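Local coordinates for protein 70-KDA soluble lytic transglycosylase (Escherichia coli, PDB 1SLY) that cleaves the glycosidic bonds between N-acetylmuramic acid and N-acetylglucosamine in peptidoglycan, with formation of a 1,6-anhydro bond in the N-acetylmuramic acid residue, at residues Asn395-Ala400 / Asn482-Ser487; Ala386-Leu391 / Asn426-Leu431; Gly493-Met498 / Ile529-Leu534; Thr67-Arg72 / Gly382-Arg387. All blocks are in the same frame, centred on the assembly; numbering follows the deposited sequence.

Contact 1: residues Asn395-Ala400 / Asn482-Ser487; sequences NLDNTA and NPKVKS. With BLG (4-O-(4-O-sulfonyl-N-acetylglucosamininyl)-5-methylhydroxy-L-proline-taurine), chain B.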
# COMPACT_ATOMS: atom_id res chain seq x y z
N ASN A 395 -8.08 1.27 24.06
CA ASN A 395 -7.58 0.54 22.90
C ASN A 395 -8.23 0.90 21.57
O ASN A 395 -8.46 0.08 20.69
CB ASN A 395 -7.70 -0.96 23.13
CG ASN A 395 -6.99 -1.27 24.43
OD1 ASN A 395 -7.60 -1.83 25.31
ND2 ASN A 395 -5.76 -0.90 24.74
N LEU A 396 -8.44 2.18 21.39
CA LEU A 396 -9.00 2.64 20.15
C LEU A 396 -7.84 3.05 19.24
O LEU A 396 -7.74 4.19 18.79
CB LEU A 396 -9.97 3.76 20.51
CG LEU A 396 -11.22 3.38 21.36
CD1 LEU A 396 -12.06 4.60 21.62
CD2 LEU A 396 -12.10 2.41 20.61
N ASP A 397 -7.00 2.08 18.88
CA ASP A 397 -5.79 2.30 18.07
C ASP A 397 -5.95 2.95 16.71
O ASP A 397 -5.26 3.92 16.44
CB ASP A 397 -5.08 0.99 17.88
CG ASP A 397 -4.58 0.52 19.22
OD1 ASP A 397 -5.38 -0.03 20.00
OD2 ASP A 397 -3.39 0.69 19.51
N ASN A 398 -6.87 2.56 15.85
CA ASN A 398 -7.06 3.32 14.60
C ASN A 398 -7.59 4.74 14.78
O ASN A 398 -7.27 5.57 13.95
CB ASN A 398 -8.04 2.65 13.65
CG ASN A 398 -7.53 1.28 13.25
OD1 ASN A 398 -6.34 1.00 13.28
ND2 ASN A 398 -8.38 0.38 12.86
N THR A 399 -8.33 5.05 15.84
CA THR A 399 -8.80 6.42 16.08
C THR A 399 -7.65 7.25 16.68
O THR A 399 -7.40 8.40 16.28
CB THR A 399 -10.03 6.49 17.07
OG1 THR A 399 -11.10 5.69 16.53
CG2 THR A 399 -10.59 7.89 17.23
N ALA A 400 -6.89 6.63 17.58
CA ALA A 400 -5.72 7.24 18.17
C ALA A 400 -4.82 7.60 17.01
O ALA A 400 -4.36 8.74 16.99
CB ALA A 400 -5.02 6.25 19.07
N ASN A 482 0.19 -2.20 15.30
CA ASN A 482 -1.19 -1.82 15.57
C ASN A 482 -2.11 -3.03 15.56
O ASN A 482 -2.49 -3.53 14.51
CB ASN A 482 -1.66 -0.81 14.54
CG ASN A 482 -3.12 -0.44 14.53
OD1 ASN A 482 -3.94 -0.95 15.28
ND2 ASN A 482 -3.53 0.44 13.68
N PRO A 483 -2.62 -3.38 16.75
CA PRO A 483 -3.55 -4.48 16.98
C PRO A 483 -4.77 -4.53 16.13
O PRO A 483 -5.30 -5.62 15.90
CB PRO A 483 -3.99 -4.41 18.43
CG PRO A 483 -2.94 -3.59 19.07
CD PRO A 483 -2.52 -2.61 18.00
N LYS A 484 -5.21 -3.38 15.67
CA LYS A 484 -6.50 -3.32 14.99
C LYS A 484 -6.46 -3.08 13.48
O LYS A 484 -7.49 -2.82 12.83
CB LYS A 484 -7.35 -2.23 15.70
CG LYS A 484 -7.44 -2.21 17.25
CD LYS A 484 -7.98 -3.46 17.97
CE LYS A 484 -7.48 -3.39 19.41
NZ LYS A 484 -7.93 -4.50 20.29
N VAL A 485 -5.27 -3.14 12.89
CA VAL A 485 -5.21 -2.99 11.44
C VAL A 485 -5.98 -4.07 10.71
O VAL A 485 -5.90 -5.25 11.08
CB VAL A 485 -3.85 -3.14 10.75
CG1 VAL A 485 -3.54 -1.79 10.22
CG2 VAL A 485 -2.76 -3.72 11.62
N LYS A 486 -6.62 -3.69 9.65
CA LYS A 486 -7.19 -4.66 8.76
C LYS A 486 -6.78 -4.35 7.34
O LYS A 486 -7.06 -3.27 6.86
CB LYS A 486 -8.70 -4.64 8.83
CG LYS A 486 -9.35 -5.49 9.91
CD LYS A 486 -10.83 -5.62 9.58
CE LYS A 486 -11.56 -6.61 10.47
NZ LYS A 486 -12.98 -6.72 10.06
N SER A 487 -6.09 -5.23 6.62
CA SER A 487 -5.67 -5.01 5.22
C SER A 487 -6.83 -4.83 4.25
O SER A 487 -7.94 -5.29 4.55
CB SER A 487 -4.81 -6.20 4.71
OG SER A 487 -4.95 -6.51 3.34
C1 BLG B . -1.25 -14.73 2.92
C2 BLG B . -1.70 -15.85 3.88
C3 BLG B . -1.38 -17.19 3.22
C4 BLG B . -1.92 -17.24 1.78
C5 BLG B . -1.51 -16.01 0.95
O5 BLG B . -1.84 -14.81 1.64
O1 BLG B . -1.59 -13.56 3.55
N2 BLG B . -1.09 -15.69 5.19
C7 BLG B . -1.73 -15.53 6.33
O7 BLG B . -2.95 -15.55 6.44
C8 BLG B . -0.86 -15.42 7.56
O3 BLG B . -1.93 -18.28 3.93
O4 BLG B . -1.37 -18.42 1.20
S4 BLG B . -2.30 -19.64 0.80
O41 BLG B . -3.53 -19.62 1.58
O42 BLG B . -1.59 -20.86 1.10
O43 BLG B . -2.54 -19.56 -0.63
C6 BLG B . -2.21 -15.93 -0.40
O6 BLG B . -3.27 -16.86 -0.52
CA BLG B . -0.99 -11.56 4.33
CB BLG B . -0.99 -12.44 3.11
CG BLG B . -1.84 -11.62 2.17
CD BLG B . -1.16 -10.23 2.36
N BLG B . -0.61 -10.27 3.77
C9 BLG B . -0.13 -12.05 5.48
O9 BLG B . 1.16 -11.57 5.13
C10 BLG B . -2.07 -9.01 2.18
O10 BLG B . -3.12 -8.76 2.78
N3 BLG B . -1.47 -8.16 1.38
C11 BLG B . -1.97 -6.87 1.00
C12 BLG B . -2.90 -7.04 -0.18
S BLG B . -3.15 -5.33 -0.75
OS1 BLG B . -4.39 -5.38 -1.64
OS2 BLG B . -3.24 -4.40 0.44
OS3 BLG B . -1.92 -4.86 -1.50
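A chi1 of 172° turns CG of Asn482 anti to its own nitrogen and toward helix 397-408, whereas Asn398 keeps its CG beside the backbone N and brings only the end of its side chain across. The two side chains meet at about a right angle, with amide planes 67° apart. Asn482 ND2 donates to Asn398 OD1 over 2.9 Å, nearly straight at the hydrogen (169°); the acceptor lies in the donor's amide plane and is approached head-on to its carbonyl. From the other branch of the same amide, Asn398 ND2 makes a weak bond of 3.3 Å to Lys484 O. Asn482 OD1 works within its own loop: it accepts from Lys484 N at 2.8 Å, the donor standing above the carbonyl plane, which forms an Asx turn within the type I turn Asn482-Val485. A leucine here would probably leave Asn398 OD1 without its donor and the turn without its side-chain brace. Further along this loop, Ser487 OG donates to bulgecin O10. The aliphatic part of Lys484, bent at chi2, passes across Asp397, with CE 4.0 Å from Asp397 OD1. Its NZ, however, is 5.2 Å from that oxygen and bonds to Leu521 O. Asp397 OD2 lies 3.7 Å from Pro483 CD and also close to the carboxylate of Asp430, a proximity that may raise the pKa of one of the two. One sound bond and one weak one between uncharged groups, with Lys484 packing beside them, thus join the L-domain helix to the Slt-type loop without an ion pair across the junction.

Contact 2: residues Ala386-Leu391 / Asn426-Leu431; sequences ARVREL and NQWWDL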
# COMPACT_ATOMS: atom_id res chain seq x y z
N ALA A 386 -4.24 14.85 25.10
CA ALA A 386 -5.12 14.25 26.14
C ALA A 386 -6.17 13.37 25.48
O ALA A 386 -6.45 12.31 26.03
CB ALA A 386 -5.82 15.33 26.96
N ARG A 387 -6.68 13.72 24.30
CA ARG A 387 -7.55 12.81 23.55
C ARG A 387 -6.82 11.54 23.14
O ARG A 387 -7.40 10.46 23.23
CB ARG A 387 -8.06 13.40 22.27
CG ARG A 387 -8.97 14.56 22.49
CD ARG A 387 -10.01 14.77 21.42
NE ARG A 387 -9.47 15.40 20.23
CZ ARG A 387 -9.01 16.64 20.19
NH1 ARG A 387 -9.07 17.41 21.27
NH2 ARG A 387 -8.49 17.13 19.06
N VAL A 388 -5.53 11.65 22.73
CA VAL A 388 -4.68 10.50 22.36
C VAL A 388 -4.50 9.67 23.61
O VAL A 388 -4.60 8.45 23.52
CB VAL A 388 -3.27 10.96 21.82
CG1 VAL A 388 -2.25 9.84 21.75
CG2 VAL A 388 -3.44 11.41 20.39
N ARG A 389 -4.28 10.24 24.78
CA ARG A 389 -4.06 9.42 25.97
C ARG A 389 -5.25 8.51 26.29
O ARG A 389 -5.09 7.30 26.44
CB ARG A 389 -3.72 10.34 27.13
CG ARG A 389 -3.83 9.78 28.53
CD ARG A 389 -2.83 10.51 29.39
NE ARG A 389 -1.58 9.75 29.30
CZ ARG A 389 -0.36 10.14 29.66
NH1 ARG A 389 -0.10 11.37 30.06
NH2 ARG A 389 0.64 9.27 29.57
N GLU A 390 -6.44 9.11 26.23
CA GLU A 390 -7.70 8.40 26.42
C GLU A 390 -8.00 7.39 25.33
O GLU A 390 -8.26 6.23 25.63
CB GLU A 390 -8.87 9.36 26.48
CG GLU A 390 -8.84 10.31 27.66
CD GLU A 390 -8.41 9.67 28.96
OE1 GLU A 390 -9.17 8.88 29.53
OE2 GLU A 390 -7.29 9.96 29.43
N LEU A 391 -7.95 7.76 24.06
CA LEU A 391 -8.21 6.81 22.99
C LEU A 391 -7.33 5.54 23.12
O LEU A 391 -7.83 4.44 22.88
CB LEU A 391 -7.98 7.54 21.68
CG LEU A 391 -9.07 8.49 21.27
CD1 LEU A 391 -8.69 9.25 20.00
CD2 LEU A 391 -10.33 7.68 21.00
N ASN A 426 5.26 5.66 27.03
CA ASN A 426 3.95 5.25 27.56
C ASN A 426 3.49 3.87 27.06
O ASN A 426 2.38 3.42 27.26
CB ASN A 426 2.93 6.29 27.18
CG ASN A 426 3.15 7.67 27.77
OD1 ASN A 426 3.03 8.65 27.05
ND2 ASN A 426 3.45 7.92 29.03
N GLN A 427 4.36 3.17 26.35
CA GLN A 427 4.15 1.89 25.70
C GLN A 427 3.09 1.86 24.62
O GLN A 427 2.46 0.85 24.31
CB GLN A 427 3.85 0.85 26.75
CG GLN A 427 5.16 0.74 27.49
CD GLN A 427 5.29 -0.37 28.48
OE1 GLN A 427 4.46 -1.24 28.62
NE2 GLN A 427 6.37 -0.38 29.21
N TRP A 428 2.94 2.99 23.95
CA TRP A 428 2.01 3.10 22.82
C TRP A 428 2.83 2.71 21.62
O TRP A 428 3.17 3.51 20.75
CB TRP A 428 1.46 4.54 22.62
CG TRP A 428 0.71 5.10 23.78
CD1 TRP A 428 0.11 4.41 24.79
CD2 TRP A 428 0.54 6.50 24.07
NE1 TRP A 428 -0.40 5.29 25.70
CE2 TRP A 428 -0.16 6.59 25.29
CE3 TRP A 428 0.91 7.68 23.43
CZ2 TRP A 428 -0.49 7.80 25.88
CZ3 TRP A 428 0.58 8.87 24.02
CH2 TRP A 428 -0.10 8.92 25.22
N TRP A 429 3.13 1.44 21.55
CA TRP A 429 4.05 0.99 20.52
C TRP A 429 3.76 1.30 19.08
O TRP A 429 4.69 1.77 18.41
CB TRP A 429 4.26 -0.48 20.72
CG TRP A 429 5.09 -0.58 21.96
CD1 TRP A 429 6.22 0.12 22.39
CD2 TRP A 429 4.77 -1.47 22.97
NE1 TRP A 429 6.63 -0.31 23.64
CE2 TRP A 429 5.74 -1.30 24.00
CE3 TRP A 429 3.75 -2.37 23.03
CZ2 TRP A 429 5.71 -2.07 25.13
CZ3 TRP A 429 3.72 -3.14 24.17
CH2 TRP A 429 4.68 -2.98 25.19
N ASP A 430 2.53 1.21 18.61
CA ASP A 430 2.28 1.64 17.24
C ASP A 430 2.43 3.17 17.01
O ASP A 430 2.80 3.65 15.94
CB ASP A 430 0.88 1.18 16.80
CG ASP A 430 -0.32 1.46 17.67
OD1 ASP A 430 -0.16 2.00 18.77
OD2 ASP A 430 -1.44 1.13 17.24
N LEU A 431 2.23 3.98 18.04
CA LEU A 431 2.40 5.42 17.91
C LEU A 431 3.85 5.82 17.82
O LEU A 431 4.18 6.73 17.07
CB LEU A 431 1.63 6.00 19.08
CG LEU A 431 0.18 6.45 18.72
CD1 LEU A 431 -0.47 5.60 17.69
CD2 LEU A 431 -0.63 6.40 20.01
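Val388 and Arg389, on one face of helix 383-393, look across at the turn that leads into helix 429-438; the nearest CA pairs are Arg389 CA to Asn426 CA at 9.2 Å and Val388 CA to Leu431 CA at 9.8 Å, a spacing too wide for the two backbones to touch each other. The second segment turns sharply: Gln427, with positive phi, is the C-prime residue of a Schellman motif ending the preceding helix, and Trp428 is both the centre of an inverse gamma turn and the N-cap position of the next helix. Trp428 reaches across with its six-membered ring. Val388 holds CG1 anti to the backbone N (chi1 166°), which points this methyl at the indole, 3.8 Å from Trp428 CZ3, and leaves Leu431 CD2 at 4.2 Å from the same Val388 CG1. Trp428 CZ2 rests 3.9 Å from Arg389 CA, and the Arg389 guanidinium is turned 71° from the ring plane. At its edge, Arg389 NH2 and Asn426 ND2 stand 3.2 Å apart, but as modelled both are donors, which rules out a bond between them. Within its own segment, Asn426 CB lies over one indole face, offset toward the rim. Met385 and Met392 of helix 383-393 also touch Trp428. Such apolar packing of one helix against the turn and start of a later one is consistent with the TPR-related, all-helical L domain, whose successive helices are layered on one another.

Contact 3: residues Gly493-Met498 / Ile529-Leu534; sequences GLMQIM and IGTSYL. With BLG (4-O-(4-O-sulfonyl-N-acetylglucosamininyl)-5-methylhydroxy-L-proline-taurine), chain B.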
# COMPACT_ATOMS: atom_id res chain seq x y z
N GLY A 493 -5.16 -7.87 12.00
CA GLY A 493 -4.42 -7.79 13.23
C GLY A 493 -2.92 -7.72 13.25
O GLY A 493 -2.28 -7.52 12.23
N LEU A 494 -2.40 -7.95 14.46
CA LEU A 494 -0.97 -7.91 14.77
C LEU A 494 -0.04 -8.68 13.80
O LEU A 494 0.98 -8.16 13.40
CB LEU A 494 -0.85 -8.42 16.22
CG LEU A 494 0.17 -7.72 17.07
CD1 LEU A 494 -0.31 -6.31 17.19
CD2 LEU A 494 0.29 -8.29 18.48
N MET A 495 -0.38 -9.88 13.36
CA MET A 495 0.35 -10.66 12.39
C MET A 495 -0.40 -10.81 11.08
O MET A 495 -0.08 -11.62 10.22
CB MET A 495 0.63 -12.00 12.95
CG MET A 495 1.76 -11.81 13.88
SD MET A 495 1.93 -13.19 14.99
CE MET A 495 3.05 -14.18 14.00
N GLN A 496 -1.42 -10.01 10.88
CA GLN A 496 -2.16 -9.98 9.63
C GLN A 496 -2.53 -11.30 9.00
O GLN A 496 -2.26 -11.57 7.83
CB GLN A 496 -1.38 -9.14 8.63
CG GLN A 496 -1.27 -7.67 8.98
CD GLN A 496 -2.55 -6.94 8.74
OE1 GLN A 496 -2.94 -6.67 7.62
NE2 GLN A 496 -3.30 -6.60 9.75
N ILE A 497 -3.24 -12.04 9.82
CA ILE A 497 -3.75 -13.40 9.55
C ILE A 497 -5.00 -13.33 8.71
O ILE A 497 -5.95 -12.63 9.06
CB ILE A 497 -4.11 -14.12 10.86
CG1 ILE A 497 -2.89 -14.18 11.75
CG2 ILE A 497 -4.53 -15.52 10.57
CD1 ILE A 497 -3.01 -14.46 13.22
N MET A 498 -5.01 -13.99 7.59
CA MET A 498 -6.21 -14.02 6.77
C MET A 498 -7.27 -14.91 7.46
O MET A 498 -6.92 -15.94 8.04
CB MET A 498 -5.90 -14.58 5.38
CG MET A 498 -5.04 -13.75 4.47
SD MET A 498 -5.96 -12.49 3.57
CE MET A 498 -6.55 -13.65 2.34
N ILE A 529 -2.93 -17.84 16.95
CA ILE A 529 -3.14 -18.40 15.60
C ILE A 529 -1.90 -18.09 14.73
O ILE A 529 -1.45 -18.96 14.00
CB ILE A 529 -4.40 -17.78 14.84
CG1 ILE A 529 -5.75 -18.20 15.34
CG2 ILE A 529 -4.44 -18.34 13.44
CD1 ILE A 529 -5.89 -18.03 16.78
N GLY A 530 -1.26 -16.91 14.84
CA GLY A 530 -0.18 -16.46 13.97
C GLY A 530 1.12 -17.18 14.14
O GLY A 530 1.67 -17.69 13.17
N THR A 531 1.63 -17.24 15.37
CA THR A 531 2.83 -18.03 15.65
C THR A 531 2.58 -19.51 15.33
O THR A 531 3.51 -20.23 14.96
CB THR A 531 3.27 -17.98 17.11
OG1 THR A 531 2.19 -18.49 17.87
CG2 THR A 531 3.63 -16.59 17.59
N SER A 532 1.34 -19.97 15.38
CA SER A 532 1.02 -21.32 14.96
C SER A 532 1.18 -21.44 13.46
O SER A 532 1.91 -22.33 13.02
CB SER A 532 -0.40 -21.70 15.30
OG SER A 532 -0.55 -21.83 16.71
N TYR A 533 0.61 -20.56 12.63
CA TYR A 533 0.86 -20.57 11.18
C TYR A 533 2.35 -20.37 10.78
O TYR A 533 2.87 -21.04 9.88
CB TYR A 533 0.08 -19.50 10.47
CG TYR A 533 0.07 -19.75 8.98
CD1 TYR A 533 -0.43 -20.95 8.49
CD2 TYR A 533 0.51 -18.79 8.07
CE1 TYR A 533 -0.49 -21.17 7.14
CE2 TYR A 533 0.45 -19.01 6.70
CZ TYR A 533 -0.06 -20.20 6.25
OH TYR A 533 -0.20 -20.41 4.92
N LEU A 534 3.09 -19.48 11.43
CA LEU A 534 4.51 -19.33 11.18
C LEU A 534 5.33 -20.57 11.54
O LEU A 534 6.22 -20.90 10.76
CB LEU A 534 4.96 -18.11 11.93
CG LEU A 534 6.37 -17.62 11.61
CD1 LEU A 534 6.62 -17.50 10.11
CD2 LEU A 534 6.51 -16.29 12.32
C1 BLG B . -1.25 -14.73 2.92
C2 BLG B . -1.70 -15.85 3.88
C3 BLG B . -1.38 -17.19 3.22
C4 BLG B . -1.92 -17.24 1.78
C5 BLG B . -1.51 -16.01 0.95
O5 BLG B . -1.84 -14.81 1.64
O1 BLG B . -1.59 -13.56 3.55
N2 BLG B . -1.09 -15.69 5.19
C7 BLG B . -1.73 -15.53 6.33
O7 BLG B . -2.95 -15.55 6.44
C8 BLG B . -0.86 -15.42 7.56
O3 BLG B . -1.93 -18.28 3.93
O4 BLG B . -1.37 -18.42 1.20
S4 BLG B . -2.30 -19.64 0.80
O41 BLG B . -3.53 -19.62 1.58
O42 BLG B . -1.59 -20.86 1.10
O43 BLG B . -2.54 -19.56 -0.63
C6 BLG B . -2.21 -15.93 -0.40
O6 BLG B . -3.27 -16.86 -0.52
CA BLG B . -0.99 -11.56 4.33
CB BLG B . -0.99 -12.44 3.11
CG BLG B . -1.84 -11.62 2.17
CD BLG B . -1.16 -10.23 2.36
N BLG B . -0.61 -10.27 3.77
C9 BLG B . -0.13 -12.05 5.48
O9 BLG B . 1.16 -11.57 5.13
C10 BLG B . -2.07 -9.01 2.18
O10 BLG B . -3.12 -8.76 2.78
N3 BLG B . -1.47 -8.16 1.38
C11 BLG B . -1.97 -6.87 1.00
C12 BLG B . -2.90 -7.04 -0.18
S BLG B . -3.15 -5.33 -0.75
OS1 BLG B . -4.39 -5.38 -1.64
OS2 BLG B . -3.24 -4.40 0.44
OS3 BLG B . -1.92 -4.86 -1.50
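Gly493 O is gripped twice by Gln496: Gln496 NE2 reaches it at 2.8 Å, in the carbonyl plane and on a lone pair, and Gln496 N at 3.0 Å closes a type I turn. This turn, continued by a G1 beta bulge at Gln496 and Ile497, directs Met495 and Ile497 at helix 523-540. Met495, bent at chi3, lays CE against the backbone, 3.6 Å from Gly530 C. Ile497 CD1 sits 3.5 Å from Gly530 CA and 3.9 Å from Ile529 CB. Gly530, without a side chain, lets the loop lie close to the helix backbone. Both segments belong to the lysozyme-like Slt domain, and Met495 lies close to Glu478, the predicted active-site residue. Bulgecin bridges the two segments. Met498 N donates to its O7 over 2.8 Å at 166°, while the ligand O3 donates to Tyr533 OH at 2.9 Å. Tyr533 has CG anti to the backbone N (chi1 -165°), which sends the ring off the helix toward the sugar, its CD2 touching the acetyl methyl. A phenylalanine in its place would probably keep that methyl contact but leave the ligand O3 without its acceptor.

Contact 4: residues Thr67-Arg72 / Gly382-Arg387; sequences TLPPAR and GPEMAR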
# COMPACT_ATOMS: atom_id res chain seq x y z
N THR A 67 -9.09 20.70 15.35
CA THR A 67 -8.11 19.60 15.40
C THR A 67 -8.70 18.19 15.47
O THR A 67 -8.00 17.18 15.49
CB THR A 67 -7.16 19.71 16.61
OG1 THR A 67 -7.86 19.75 17.88
CG2 THR A 67 -6.34 20.97 16.40
N LEU A 68 -10.01 18.12 15.47
CA LEU A 68 -10.66 16.84 15.63
C LEU A 68 -11.02 16.14 14.31
O LEU A 68 -11.94 16.55 13.57
CB LEU A 68 -11.91 17.05 16.49
CG LEU A 68 -12.70 15.83 16.92
CD1 LEU A 68 -12.15 15.36 18.25
CD2 LEU A 68 -14.19 16.16 16.89
N PRO A 69 -10.37 14.98 14.06
CA PRO A 69 -10.60 14.20 12.84
C PRO A 69 -12.05 14.00 12.42
O PRO A 69 -12.33 14.32 11.26
CB PRO A 69 -9.84 12.93 13.16
CG PRO A 69 -8.67 13.45 13.90
CD PRO A 69 -9.33 14.36 14.89
N PRO A 70 -13.07 13.58 13.23
CA PRO A 70 -14.48 13.46 12.78
C PRO A 70 -15.19 14.77 12.42
O PRO A 70 -16.24 14.72 11.78
CB PRO A 70 -15.20 12.77 13.90
CG PRO A 70 -14.07 12.16 14.66
CD PRO A 70 -13.02 13.19 14.64
N ALA A 71 -14.67 15.94 12.81
CA ALA A 71 -15.26 17.24 12.44
C ALA A 71 -15.12 17.45 10.94
O ALA A 71 -16.07 17.86 10.26
CB ALA A 71 -14.56 18.37 13.13
N ARG A 72 -13.98 17.08 10.38
CA ARG A 72 -13.76 17.14 8.92
C ARG A 72 -14.64 16.20 8.07
O ARG A 72 -15.24 16.59 7.06
CB ARG A 72 -12.29 16.89 8.72
CG ARG A 72 -11.58 18.04 9.47
CD ARG A 72 -10.19 17.59 9.81
NE ARG A 72 -9.49 18.32 10.87
CZ ARG A 72 -8.24 18.01 11.20
NH1 ARG A 72 -7.59 17.03 10.56
NH2 ARG A 72 -7.60 18.68 12.16
N GLY A 382 -0.80 19.42 25.45
CA GLY A 382 -2.08 19.86 24.87
C GLY A 382 -3.44 19.14 25.17
O GLY A 382 -3.58 18.03 25.71
N PRO A 383 -4.49 19.77 24.63
CA PRO A 383 -5.73 19.10 24.20
C PRO A 383 -5.61 17.84 23.33
O PRO A 383 -6.15 16.80 23.70
CB PRO A 383 -6.50 20.21 23.51
CG PRO A 383 -6.10 21.35 24.36
CD PRO A 383 -4.62 21.21 24.43
N GLU A 384 -4.91 17.84 22.18
CA GLU A 384 -4.93 16.66 21.33
C GLU A 384 -4.21 15.48 21.97
O GLU A 384 -4.70 14.35 21.97
CB GLU A 384 -4.33 17.00 19.94
CG GLU A 384 -4.87 15.93 18.93
CD GLU A 384 -4.78 16.12 17.40
OE1 GLU A 384 -3.79 16.70 16.89
OE2 GLU A 384 -5.69 15.65 16.69
N MET A 385 -3.16 15.76 22.71
CA MET A 385 -2.43 14.72 23.42
C MET A 385 -3.30 14.12 24.50
O MET A 385 -3.18 12.95 24.79
CB MET A 385 -1.15 15.30 24.03
CG MET A 385 -0.19 14.31 24.74
SD MET A 385 0.39 13.00 23.66
CE MET A 385 1.42 13.98 22.59
N ALA A 386 -4.24 14.85 25.10
CA ALA A 386 -5.12 14.25 26.14
C ALA A 386 -6.17 13.37 25.48
O ALA A 386 -6.45 12.31 26.03
CB ALA A 386 -5.82 15.33 26.96
N ARG A 387 -6.68 13.72 24.30
CA ARG A 387 -7.55 12.81 23.55
C ARG A 387 -6.82 11.54 23.14
O ARG A 387 -7.40 10.46 23.23
CB ARG A 387 -8.06 13.40 22.27
CG ARG A 387 -8.97 14.56 22.49
CD ARG A 387 -10.01 14.77 21.42
NE ARG A 387 -9.47 15.40 20.23
CZ ARG A 387 -9.01 16.64 20.19
NH1 ARG A 387 -9.07 17.41 21.27
NH2 ARG A 387 -8.49 17.13 19.06
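Leu68 and Arg387 form the densely packed half of this contact. Their side chains meet at about a right angle, with Leu68 CD1 3.9 Å from Arg387 CD and also beside the NE, so the methyl covers the bend of the arginine where chi3 turns at -78°. That bend brings the guanidinium back over its own helix, one face over Glu384 CA, near the rim, and presents its edge to the loop before helix 69-85. There Arg387 NH2 donates to Thr67 OG1 over 2.9 Å, with the hydroxyl near the guanidinium plane and a moderately bent angle of 146° at the hydrogen. The stronger polar partner of Arg387 is Glu403, which makes a salt bridge with NE; two different nitrogens of the buried group are thereby engaged and its rotation is limited. The Glu384 carboxylate is held more weakly. Glu384 OE2 is 4.0 Å from Arg387 NH2, a long ion pair; Thr67 O is near it too, but both are acceptors and the pair is not counted as a hydrogen bond. It also lies near the Glu403 carboxylate, and the positive charge of Arg387 beside both probably eases the crowding of negative charge. Toward solvent the contact is looser. Thr67 is exposed although its OG1 is engaged, and the exposed Arg72 stays apart, its NH2 5.8 Å from Glu384 OE2 and bonded to Pro66 O, its NH1 to Asn406. Around the pair, Leu68 rests on Pro39 and Tyr40 of helix 38-48, while helix 397-408 meets both sides, Pro69 through Glu403 and Asn406 and Glu384 through Leu407.

From the N terminus, contact 4 comes first and spans most: residues 67-72 meet 382-387, closing a loop of 309 intervening, largely helical residues and joining an early part of the chain to the L domain. Contact 2 starts on the stretch where contact 4 ends, sharing Ala386 and Arg387, and closes a short loop within the L domain. Contact 1 opens inside that loop and closes beyond it, so the two cross; its segments tie the L domain to the Slt-type domain. Contact 3 follows in series, wholly within that domain, and reaches contact 1 through Val485 O and Gly493 N. Contacts 1 and 3 both touch bulgecin, while contacts 3 and 4 have centres about 33 Å apart.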